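PDB 6FZZ: virulent strain associated lipoprotein from Borreliella spielmanii A14S, which is an outer surface lipoprotein of the PFam54 family and, like its Borrelia burgdorferi relative BBE31, may bind glutathione and aid colonization of the mammalian host. Local coordinates for residues M87-I98 with F162-Q170. Residues are numbered along the deposited sequence; the frame is centred on the assembly and turned at random.
Sequences MNADELKRFSEI and FKQLLLDYQ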
loop_
_atom_site.group_PDB
_atom_site.type_symbol
_atom_site.label_atom_id
_atom_site.label_comp_id
_atom_site.label_asym_id
_atom_site.label_seq_id
_atom_site.Cartn_x
_atom_site.Cartn_y
_atom_site.Cartn_z
ATOM N N MET A 87 5.051 -8.930 5.111
ATOM C CA MET A 87 4.573 -10.338 5.268
ATOM C C MET A 87 5.360 -11.360 4.461
ATOM O O MET A 87 5.748 -11.074 3.350
ATOM C CB MET A 87 3.135 -10.464 4.827
ATOM C CG MET A 87 2.191 -9.662 5.680
ATOM S SD MET A 87 0.483 -9.914 5.197
ATOM C CE MET A 87 -0.385 -8.719 6.212
ATOM N N ASN A 88 5.562 -12.571 4.981
ATOM C CA ASN A 88 6.091 -13.647 4.115
ATOM C C ASN A 88 4.962 -14.378 3.404
ATOM O O ASN A 88 3.772 -14.084 3.679
ATOM C CB ASN A 88 6.938 -14.636 4.892
ATOM C CG ASN A 88 6.137 -15.382 5.906
ATOM O OD1 ASN A 88 5.139 -16.028 5.583
ATOM N ND2 ASN A 88 6.521 -15.238 7.149
ATOM N N ALA A 89 5.335 -15.331 2.524
ATOM C CA ALA A 89 4.384 -16.117 1.725
ATOM C C ALA A 89 3.266 -16.734 2.585
ATOM O O ALA A 89 2.111 -16.682 2.182
ATOM C CB ALA A 89 5.098 -17.184 0.885
ATOM N N ASP A 90 3.616 -17.234 3.776
ATOM C CA ASP A 90 2.661 -17.809 4.726
ATOM C C ASP A 90 1.683 -16.760 5.323
ATOM O O ASP A 90 0.501 -17.037 5.494
ATOM C CB ASP A 90 3.419 -18.469 5.856
ATOM C CG ASP A 90 2.535 -18.866 7.008
ATOM O OD1 ASP A 90 1.839 -19.904 6.878
ATOM O OD2 ASP A 90 2.534 -18.137 8.043
ATOM N N GLU A 91 2.207 -15.597 5.701
ATOM C CA GLU A 91 1.384 -14.508 6.188
ATOM C C GLU A 91 0.522 -13.941 5.088
ATOM O O GLU A 91 -0.649 -13.631 5.332
ATOM C CB GLU A 91 2.250 -13.412 6.763
ATOM C CG GLU A 91 2.897 -13.779 8.087
ATOM C CD GLU A 91 3.897 -12.731 8.468
ATOM O OE1 GLU A 91 4.822 -12.503 7.637
ATOM O OE2 GLU A 91 3.702 -12.083 9.521
ATOM N N LEU A 92 1.078 -13.817 3.875
ATOM C CA LEU A 92 0.298 -13.406 2.702
ATOM C C LEU A 92 -0.921 -14.298 2.476
ATOM O O LEU A 92 -2.037 -13.812 2.238
ATOM C CB LEU A 92 1.174 -13.385 1.425
ATOM C CG LEU A 92 2.252 -12.307 1.354
ATOM C CD1 LEU A 92 3.146 -12.454 0.131
ATOM C CD2 LEU A 92 1.646 -10.930 1.365
ATOM N N LYS A 93 -0.719 -15.620 2.519
ATOM C CA LYS A 93 -1.811 -16.547 2.223
ATOM C C LYS A 93 -2.829 -16.449 3.369
ATOM O O LYS A 93 -4.012 -16.462 3.163
ATOM C CB LYS A 93 -1.268 -18.008 2.090
ATOM C CG LYS A 93 -2.404 -19.049 2.088
ATOM C CD LYS A 93 -1.969 -20.458 2.497
ATOM C CE LYS A 93 -0.674 -20.894 1.836
ATOM N NZ LYS A 93 -0.496 -22.375 1.920
ATOM N N ARG A 94 -2.354 -16.367 4.592
ATOM C CA ARG A 94 -3.250 -16.279 5.731
ATOM C C ARG A 94 -4.035 -14.969 5.722
ATOM O O ARG A 94 -5.204 -14.974 6.009
ATOM C CB ARG A 94 -2.451 -16.416 7.022
ATOM C CG ARG A 94 -3.198 -16.177 8.313
ATOM C CD ARG A 94 -4.549 -16.856 8.470
ATOM N NE ARG A 94 -4.512 -18.310 8.327
ATOM C CZ ARG A 94 -5.573 -19.099 8.496
ATOM N NH1 ARG A 94 -6.756 -18.581 8.816
ATOM N NH2 ARG A 94 -5.455 -20.413 8.348
ATOM N N PHE A 95 -3.378 -13.852 5.407
ATOM C CA PHE A 95 -4.098 -12.609 5.263
ATOM C C PHE A 95 -5.256 -12.746 4.278
ATOM O O PHE A 95 -6.386 -12.318 4.527
ATOM C CB PHE A 95 -3.156 -11.488 4.798
ATOM C CG PHE A 95 -3.815 -10.126 4.735
ATOM C CD1 PHE A 95 -4.099 -9.413 5.901
ATOM C CD2 PHE A 95 -4.153 -9.562 3.507
ATOM C CE1 PHE A 95 -4.725 -8.162 5.804
ATOM C CE2 PHE A 95 -4.751 -8.317 3.429
ATOM C CZ PHE A 95 -4.999 -7.619 4.561
ATOM N N SER A 96 -4.954 -13.319 3.123
ATOM C CA SER A 96 -5.977 -13.486 2.094
ATOM C C SER A 96 -7.152 -14.330 2.608
ATOM O O SER A 96 -8.331 -13.996 2.393
ATOM C CB SER A 96 -5.314 -14.080 0.838
ATOM O OG SER A 96 -6.228 -14.478 -0.127
ATOM N N GLU A 97 -6.816 -15.477 3.215
ATOM C CA GLU A 97 -7.792 -16.345 3.861
ATOM C C GLU A 97 -8.702 -15.594 4.828
ATOM O O GLU A 97 -9.959 -15.740 4.735
ATOM C CB GLU A 97 -7.078 -17.520 4.583
ATOM C CG GLU A 97 -6.377 -18.418 3.575
ATOM C CD GLU A 97 -5.549 -19.533 4.245
ATOM O OE1 GLU A 97 -5.298 -19.448 5.472
ATOM O OE2 GLU A 97 -5.126 -20.474 3.530
ATOM N N ILE A 98 -8.119 -14.743 5.687
ATOM C CA ILE A 98 -8.894 -14.022 6.698
ATOM C C ILE A 98 -9.860 -13.024 6.053
ATOM O O ILE A 98 -11.005 -12.957 6.425
ATOM C CB ILE A 98 -8.010 -13.237 7.687
ATOM C CG1 ILE A 98 -7.241 -14.179 8.595
ATOM C CG2 ILE A 98 -8.825 -12.325 8.575
ATOM C CD1 ILE A 98 -6.041 -13.475 9.170
ATOM N N PHE A 162 -2.574 -4.404 9.365
ATOM C CA PHE A 162 -2.699 -5.742 8.756
ATOM C C PHE A 162 -1.867 -6.800 9.500
ATOM O O PHE A 162 -2.329 -7.949 9.691
ATOM C CB PHE A 162 -2.310 -5.698 7.326
ATOM C CG PHE A 162 -3.275 -4.961 6.440
ATOM C CD1 PHE A 162 -4.590 -4.684 6.831
ATOM C CD2 PHE A 162 -2.854 -4.572 5.193
ATOM C CE1 PHE A 162 -5.481 -4.039 5.940
ATOM C CE2 PHE A 162 -3.696 -3.918 4.318
ATOM C CZ PHE A 162 -5.018 -3.642 4.696
ATOM N N LYS A 163 -0.677 -6.413 9.949
ATOM C CA LYS A 163 0.133 -7.345 10.791
ATOM C C LYS A 163 -0.537 -7.689 12.103
ATOM O O LYS A 163 -0.594 -8.859 12.480
ATOM C CB LYS A 163 1.543 -6.821 10.992
ATOM C CG LYS A 163 2.295 -6.710 9.668
ATOM C CD LYS A 163 2.967 -8.018 9.325
ATOM C CE LYS A 163 4.004 -8.390 10.384
ATOM N NZ LYS A 163 5.009 -9.297 9.799
ATOM N N GLN A 164 -1.115 -6.694 12.776
ATOM C CA GLN A 164 -1.882 -6.956 13.981
ATOM C C GLN A 164 -3.123 -7.842 13.735
ATOM O O GLN A 164 -3.457 -8.715 14.534
ATOM C CB GLN A 164 -2.305 -5.634 14.609
ATOM C CG GLN A 164 -3.036 -5.754 15.927
ATOM C CD GLN A 164 -2.073 -6.196 17.041
ATOM O OE1 GLN A 164 -0.982 -5.639 17.175
ATOM N NE2 GLN A 164 -2.456 -7.206 17.802
ATOM N N LEU A 165 -3.829 -7.615 12.644
ATOM C CA LEU A 165 -4.937 -8.496 12.323
ATOM C C LEU A 165 -4.474 -9.918 12.345
ATOM O O LEU A 165 -5.179 -10.811 12.877
ATOM C CB LEU A 165 -5.538 -8.165 10.953
ATOM C CG LEU A 165 -6.660 -9.114 10.482
ATOM C CD1 LEU A 165 -7.837 -9.146 11.435
ATOM C CD2 LEU A 165 -7.100 -8.775 9.034
ATOM N N LEU A 166 -3.352 -10.195 11.694
ATOM C CA LEU A 166 -2.870 -11.605 11.666
ATOM C C LEU A 166 -2.624 -12.147 13.091
ATOM O O LEU A 166 -2.946 -13.283 13.387
ATOM C CB LEU A 166 -1.575 -11.750 10.884
ATOM C CG LEU A 166 -1.700 -11.459 9.400
ATOM C CD1 LEU A 166 -0.296 -11.527 8.841
ATOM C CD2 LEU A 166 -2.603 -12.494 8.771
ATOM N N LEU A 167 -2.139 -11.304 13.982
ATOM C CA LEU A 167 -1.890 -11.765 15.379
ATOM C C LEU A 167 -3.191 -11.941 16.135
ATOM O O LEU A 167 -3.363 -12.938 16.845
ATOM C CB LEU A 167 -0.997 -10.770 16.120
ATOM C CG LEU A 167 0.386 -10.462 15.494
ATOM C CD1 LEU A 167 1.253 -9.618 16.434
ATOM C CD2 LEU A 167 1.151 -11.706 15.112
ATOM N N ASP A 168 -4.105 -10.969 15.988
ATOM C CA ASP A 168 -5.408 -11.022 16.652
ATOM C C ASP A 168 -6.211 -12.204 16.268
ATOM O O ASP A 168 -6.975 -12.765 17.097
ATOM C CB ASP A 168 -6.233 -9.772 16.378
ATOM C CG ASP A 168 -5.668 -8.562 17.113
ATOM O OD1 ASP A 168 -4.863 -8.804 18.008
ATOM O OD2 ASP A 168 -5.984 -7.409 16.802
ATOM N N TYR A 169 -6.139 -12.538 14.979
ATOM C CA TYR A 169 -6.799 -13.740 14.484
ATOM C C TYR A 169 -6.246 -15.085 15.049
ATOM O O TYR A 169 -7.002 -15.962 15.528
ATOM C CB TYR A 169 -6.749 -13.758 12.975
ATOM C CG TYR A 169 -7.623 -14.820 12.416
ATOM C CD1 TYR A 169 -8.967 -14.614 12.266
ATOM C CD2 TYR A 169 -7.089 -16.048 12.019
ATOM C CE1 TYR A 169 -9.776 -15.620 11.761
ATOM C CE2 TYR A 169 -7.895 -17.060 11.546
ATOM C CZ TYR A 169 -9.240 -16.834 11.428
ATOM O OH TYR A 169 -10.051 -17.821 10.906
ATOM N N GLN A 170 -4.956 -15.286 14.848
ATOM C CA GLN A 170 -4.242 -16.396 15.462
ATOM C C GLN A 170 -4.570 -16.545 16.983
ATOM O O GLN A 170 -4.871 -17.621 17.417
ATOM C CB GLN A 170 -2.742 -16.218 15.198
ATOM C CG GLN A 170 -1.814 -16.957 16.138
ATOM C CD GLN A 170 -0.626 -16.107 16.583
ATOM O OE1 GLN A 170 -0.794 -15.062 17.215
ATOM N NE2 GLN A 170 0.580 -16.571 16.283
#
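L166 is the knob of this contact, set in a hole formed by E91, R94, F95 and I98. CD1 meets E91 CB and the tip of M87, while CD2 lies 3.6 Å from I98 CD1 and near the edge of the F95 ring. F95 has CG anti to the backbone N (chi1 -175°), which carries its ring to F162. There its edge meets the F162 face, with ring centroids 4.7 Å apart and planes at 52°. F95 CZ stands over the centre of that face. At the other end, I98 CG1 sits over the Y169 ring, 3.9 Å from its centroid, in a CH-pi contact. R94 NH1 approaches Y169 CE2 obliquely at 3.3 Å. K163 NZ forms a salt bridge to E91 OE2 at 3.1 Å, on the syn side of the carboxylate, and also bonds to D86 O. E91 OE1 takes the N88 backbone N-H at 2.8 Å. N88 OD1 in turn accepts from E91 N, so one glutamate serves both the capping box and the bridge. I190 and I194 of helix 180-209 also pack on F162. The arrangement is knob-into-hole packing of steeply crossed helices (76°) in an all-helical Borrelia CRASP-1-type domain.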